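Local atomic coordinates of superoxide dismutase [Mn/Fe] (Aeropyrum pernix, PDB entry 3AK2), a protein that catalyses the dismutation of superoxide to oxygen and hydrogen peroxide, and is cambialistic, working with either manganese or iron at its metal site. Residues F71-N85 against K149-V163. Residues are numbered along the deposited sequence; the frame is centred on the assembly and turned at random.
Sequences FNYAGHIMHTIFWPN and KHNVLMTAGLVPILV. With MN (manganese (II) ion), chain E.
H150 lies flat against helix 62-82 at G75, whose CA sits over the imidazole face, 3.5 Å from its centroid, in a CH-pi contact. A CB at position 75 would clash with ND1, so the glycine lets the ring come this close. With CG anti to its own carbonyl carbon (chi1 -60°), H150 extends between the F71 and H79 rings. Its ND1 hangs over the rim of one face of F71, 3.4 Å from F71 CE1, and gives a weak hydrogen bond to F71 O; the ring planes are 38° apart. H150 NE2 lies in the H79 ring plane at its edge, 3.7 Å from H79 CE1. N151 turns OD1 to the F71 ring edge, its amide plane 70° from the ring's, while ND2 bonds to S70 OG. Farther along, V163 packs CG2 on F82 CB and I81 CG2, and CG1 on M78 CE. At this end N85 OD1 accepts from V163 N (2.8 Å), tilted from the amide's carbonyl plane. N85 ND2 bonds D194 OD2 of helix 192-205 and, from above the carbonyl plane, I161 O (3.2 Å). Shortened to an alanine, this side chain would probably leave V163 N without its acceptor and I161 O and D194 without their amide donor. The contact thus joins the alpha-hairpin and C-terminal domains. H79 NE2 binds manganese, with H31, D165, H169 and a water; this bond and H79 ND1 to G75 O fix the ring's rotation, G75 O taking H79 N and ND1 from opposite faces. The metal-bound water's weak bond to H150 NE2 is consistent with a second-shell place for H150.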
# COMPACT_ATOMS: atom_id res chain seq x y z
N PHE A 71 -8.16 -2.02 8.61
CA PHE A 71 -7.39 -0.96 9.25
C PHE A 71 -7.74 -0.81 10.72
O PHE A 71 -6.85 -0.72 11.58
CB PHE A 71 -7.62 0.37 8.53
CG PHE A 71 -6.98 1.55 9.21
CD1 PHE A 71 -5.63 1.83 9.04
CD2 PHE A 71 -7.74 2.39 10.02
CE1 PHE A 71 -5.05 2.93 9.67
CE2 PHE A 71 -7.16 3.49 10.66
CZ PHE A 71 -5.82 3.75 10.48
N ASN A 72 -9.03 -0.78 11.02
CA ASN A 72 -9.47 -0.50 12.38
C ASN A 72 -9.31 -1.68 13.32
O ASN A 72 -8.88 -1.51 14.47
CB ASN A 72 -10.88 0.06 12.39
CG ASN A 72 -10.95 1.45 11.83
OD1 ASN A 72 -10.53 2.41 12.47
ND2 ASN A 72 -11.45 1.58 10.60
N TYR A 73 -9.61 -2.89 12.83
CA TYR A 73 -9.33 -4.08 13.61
C TYR A 73 -7.83 -4.16 13.93
O TYR A 73 -7.43 -4.38 15.07
CB TYR A 73 -9.77 -5.36 12.90
CG TYR A 73 -9.39 -6.60 13.67
CD1 TYR A 73 -10.25 -7.16 14.62
CD2 TYR A 73 -8.14 -7.19 13.49
CE1 TYR A 73 -9.88 -8.29 15.34
CE2 TYR A 73 -7.76 -8.31 14.21
CZ TYR A 73 -8.62 -8.86 15.13
OH TYR A 73 -8.22 -9.99 15.83
N ALA A 74 -7.00 -3.96 12.91
CA ALA A 74 -5.57 -3.96 13.11
C ALA A 74 -5.15 -2.91 14.14
O ALA A 74 -4.34 -3.19 15.02
CB ALA A 74 -4.85 -3.76 11.80
N GLY A 75 -5.68 -1.70 14.04
CA GLY A 75 -5.35 -0.66 15.01
C GLY A 75 -5.72 -1.11 16.41
O GLY A 75 -4.96 -0.93 17.36
N HIS A 76 -6.89 -1.71 16.53
CA HIS A 76 -7.36 -2.20 17.82
C HIS A 76 -6.42 -3.25 18.41
O HIS A 76 -5.92 -3.09 19.53
CB HIS A 76 -8.79 -2.71 17.69
CG HIS A 76 -9.32 -3.33 18.94
ND1 HIS A 76 -9.11 -2.80 20.19
CD2 HIS A 76 -10.08 -4.44 19.12
CE1 HIS A 76 -9.70 -3.56 21.10
NE2 HIS A 76 -10.30 -4.55 20.47
N ILE A 77 -6.15 -4.33 17.68
CA ILE A 77 -5.31 -5.38 18.24
C ILE A 77 -3.87 -4.91 18.51
O ILE A 77 -3.29 -5.28 19.53
CB ILE A 77 -5.36 -6.68 17.41
CG1 ILE A 77 -4.84 -7.84 18.27
CG2 ILE A 77 -4.64 -6.53 16.06
CD1 ILE A 77 -5.06 -9.20 17.66
N MET A 78 -3.32 -4.08 17.63
CA MET A 78 -1.95 -3.59 17.82
C MET A 78 -1.84 -2.75 19.09
O MET A 78 -0.89 -2.92 19.86
CB MET A 78 -1.43 -2.83 16.60
CG MET A 78 -1.32 -3.67 15.32
SD MET A 78 -0.12 -5.01 15.40
CE MET A 78 1.43 -4.09 15.29
N HIS A 79 -2.80 -1.86 19.34
CA HIS A 79 -2.78 -1.07 20.58
C HIS A 79 -3.04 -1.93 21.81
O HIS A 79 -2.47 -1.69 22.87
CB HIS A 79 -3.74 0.12 20.51
CG HIS A 79 -3.29 1.20 19.58
ND1 HIS A 79 -3.50 1.13 18.22
CD2 HIS A 79 -2.63 2.36 19.80
CE1 HIS A 79 -2.99 2.20 17.64
NE2 HIS A 79 -2.46 2.96 18.58
N THR A 80 -3.90 -2.94 21.66
CA THR A 80 -4.19 -3.88 22.74
C THR A 80 -2.93 -4.61 23.21
O THR A 80 -2.79 -4.88 24.40
CB THR A 80 -5.30 -4.87 22.30
OG1 THR A 80 -6.52 -4.15 22.11
CG2 THR A 80 -5.51 -5.98 23.33
N ILE A 81 -2.02 -4.91 22.29
CA ILE A 81 -0.74 -5.51 22.64
C ILE A 81 0.23 -4.45 23.17
O ILE A 81 0.95 -4.68 24.15
CB ILE A 81 -0.13 -6.26 21.43
CG1 ILE A 81 -1.08 -7.38 20.97
CG2 ILE A 81 1.25 -6.81 21.77
CD1 ILE A 81 -0.71 -8.00 19.63
N PHE A 82 0.22 -3.27 22.54
CA PHE A 82 1.12 -2.16 22.88
C PHE A 82 1.08 -1.76 24.36
O PHE A 82 2.14 -1.60 24.99
CB PHE A 82 0.81 -0.97 21.98
CG PHE A 82 1.73 0.22 22.15
CD1 PHE A 82 3.11 0.09 21.97
CD2 PHE A 82 1.21 1.48 22.44
CE1 PHE A 82 3.95 1.20 22.12
CE2 PHE A 82 2.04 2.59 22.57
CZ PHE A 82 3.41 2.45 22.42
N TRP A 83 -0.11 -1.60 24.93
CA TRP A 83 -0.19 -1.11 26.31
C TRP A 83 0.46 -2.04 27.35
O TRP A 83 1.33 -1.60 28.10
CB TRP A 83 -1.62 -0.75 26.73
CG TRP A 83 -2.42 0.07 25.76
CD1 TRP A 83 -3.65 -0.24 25.26
CD2 TRP A 83 -2.07 1.35 25.21
NE1 TRP A 83 -4.09 0.76 24.42
CE2 TRP A 83 -3.15 1.75 24.38
CE3 TRP A 83 -0.97 2.21 25.34
CZ2 TRP A 83 -3.15 2.95 23.67
CZ3 TRP A 83 -0.97 3.40 24.63
CH2 TRP A 83 -2.05 3.76 23.81
N PRO A 84 0.04 -3.33 27.41
CA PRO A 84 0.69 -4.23 28.37
C PRO A 84 2.14 -4.59 28.02
O PRO A 84 2.87 -5.10 28.88
CB PRO A 84 -0.20 -5.47 28.35
CG PRO A 84 -0.86 -5.45 27.01
CD PRO A 84 -1.05 -4.00 26.68
N ASN A 85 2.56 -4.33 26.78
CA ASN A 85 3.97 -4.43 26.39
C ASN A 85 4.83 -3.41 27.14
O ASN A 85 6.06 -3.48 27.08
CB ASN A 85 4.15 -4.15 24.90
CG ASN A 85 4.03 -5.40 24.01
OD1 ASN A 85 4.07 -5.27 22.79
ND2 ASN A 85 3.91 -6.58 24.61
N LYS A 149 1.01 1.83 8.50
CA LYS A 149 -0.32 2.03 9.08
C LYS A 149 -0.50 1.00 10.19
O LYS A 149 0.35 0.91 11.07
CB LYS A 149 -1.44 1.96 8.02
CG LYS A 149 -1.38 3.10 6.99
CD LYS A 149 -2.72 3.32 6.26
CE LYS A 149 -3.10 2.18 5.35
NZ LYS A 149 -4.31 2.59 4.58
N HIS A 150 -1.59 0.22 10.15
CA HIS A 150 -1.75 -0.91 11.06
C HIS A 150 -1.78 -2.24 10.34
O HIS A 150 -1.72 -3.29 10.97
CB HIS A 150 -3.06 -0.78 11.83
CG HIS A 150 -3.14 0.46 12.64
ND1 HIS A 150 -4.21 1.32 12.60
CD2 HIS A 150 -2.26 0.99 13.52
CE1 HIS A 150 -3.99 2.33 13.42
NE2 HIS A 150 -2.81 2.16 13.99
N ASN A 151 -1.85 -2.17 9.01
CA ASN A 151 -2.34 -3.30 8.21
C ASN A 151 -1.67 -3.35 6.85
O ASN A 151 -2.28 -3.77 5.88
CB ASN A 151 -3.86 -3.18 8.03
CG ASN A 151 -4.27 -1.93 7.27
OD1 ASN A 151 -3.57 -0.91 7.30
ND2 ASN A 151 -5.40 -2.00 6.59
N VAL A 152 -0.42 -2.90 6.79
CA VAL A 152 0.37 -2.98 5.57
C VAL A 152 1.72 -3.57 5.97
O VAL A 152 2.34 -3.11 6.93
CB VAL A 152 0.54 -1.59 4.90
CG1 VAL A 152 1.41 -1.68 3.63
CG2 VAL A 152 -0.83 -0.97 4.56
N LEU A 153 2.13 -4.60 5.25
CA LEU A 153 3.35 -5.40 5.53
C LEU A 153 3.15 -6.45 6.60
O LEU A 153 4.00 -7.33 6.76
CB LEU A 153 4.58 -4.54 5.86
CG LEU A 153 4.97 -3.42 4.90
CD1 LEU A 153 6.21 -2.69 5.40
CD2 LEU A 153 5.17 -3.92 3.48
N MET A 154 2.06 -6.38 7.36
CA MET A 154 1.76 -7.47 8.28
C MET A 154 1.40 -8.72 7.48
O MET A 154 0.83 -8.63 6.39
CB MET A 154 0.65 -7.10 9.27
CG MET A 154 0.46 -8.14 10.38
SD MET A 154 2.02 -8.54 11.23
CE MET A 154 1.52 -9.96 12.21
N THR A 155 1.78 -9.88 8.01
CA THR A 155 1.54 -11.14 7.33
C THR A 155 0.69 -12.03 8.21
O THR A 155 0.57 -11.79 9.42
CB THR A 155 2.86 -11.90 7.03
OG1 THR A 155 3.35 -12.50 8.24
CG2 THR A 155 3.93 -10.97 6.48
N ALA A 156 0.09 -13.05 7.60
CA ALA A 156 -0.53 -14.13 8.34
C ALA A 156 0.54 -14.87 9.14
O ALA A 156 1.74 -14.77 8.85
CB ALA A 156 -1.22 -15.08 7.38
N GLY A 157 0.08 -15.59 10.16
CA GLY A 157 0.94 -16.49 10.93
C GLY A 157 1.71 -15.85 12.06
O GLY A 157 1.51 -16.17 13.23
N LEU A 158 2.61 -14.93 11.70
CA LEU A 158 3.44 -14.23 12.69
C LEU A 158 2.62 -13.66 13.83
O LEU A 158 1.64 -12.95 13.60
CB LEU A 158 4.24 -13.12 12.02
CG LEU A 158 5.18 -13.52 10.88
CD1 LEU A 158 5.89 -12.29 10.35
CD2 LEU A 158 6.18 -14.58 11.30
N VAL A 159 3.02 -13.99 15.05
CA VAL A 159 2.31 -13.55 16.25
C VAL A 159 3.11 -12.44 16.92
O VAL A 159 4.18 -12.72 17.48
CB VAL A 159 2.16 -14.72 17.25
CG1 VAL A 159 1.45 -14.25 18.52
CG2 VAL A 159 1.43 -15.90 16.61
N PRO A 160 2.63 -11.18 16.87
CA PRO A 160 3.36 -10.12 17.57
C PRO A 160 3.42 -10.37 19.07
O PRO A 160 2.39 -10.61 19.70
CB PRO A 160 2.53 -8.86 17.26
CG PRO A 160 1.76 -9.20 16.04
CD PRO A 160 1.44 -10.66 16.18
N ILE A 161 4.63 -10.34 19.63
CA ILE A 161 4.80 -10.46 21.08
C ILE A 161 5.32 -9.17 21.72
O ILE A 161 5.16 -8.96 22.93
CB ILE A 161 5.67 -11.69 21.49
CG1 ILE A 161 7.11 -11.57 20.98
CG2 ILE A 161 5.00 -12.98 21.02
CD1 ILE A 161 8.08 -12.59 21.58
N LEU A 162 5.94 -8.32 20.91
CA LEU A 162 6.40 -7.01 21.35
C LEU A 162 6.29 -6.03 20.19
O LEU A 162 6.83 -6.28 19.11
CB LEU A 162 7.85 -7.07 21.86
CG LEU A 162 8.47 -5.72 22.25
CD1 LEU A 162 7.72 -5.04 23.39
CD2 LEU A 162 9.93 -5.91 22.62
N VAL A 163 5.59 -4.93 20.42
CA VAL A 163 5.38 -3.93 19.37
C VAL A 163 5.71 -2.54 19.89
O VAL A 163 5.52 -2.25 21.08
CB VAL A 163 3.91 -3.95 18.80
CG1 VAL A 163 3.54 -5.34 18.28
CG2 VAL A 163 2.90 -3.47 19.83
MN MN E . -1.09 4.61 18.03
O HOH W 1 5.27 -1.36 23.75
O HOH W 2 -0.86 3.88 16.05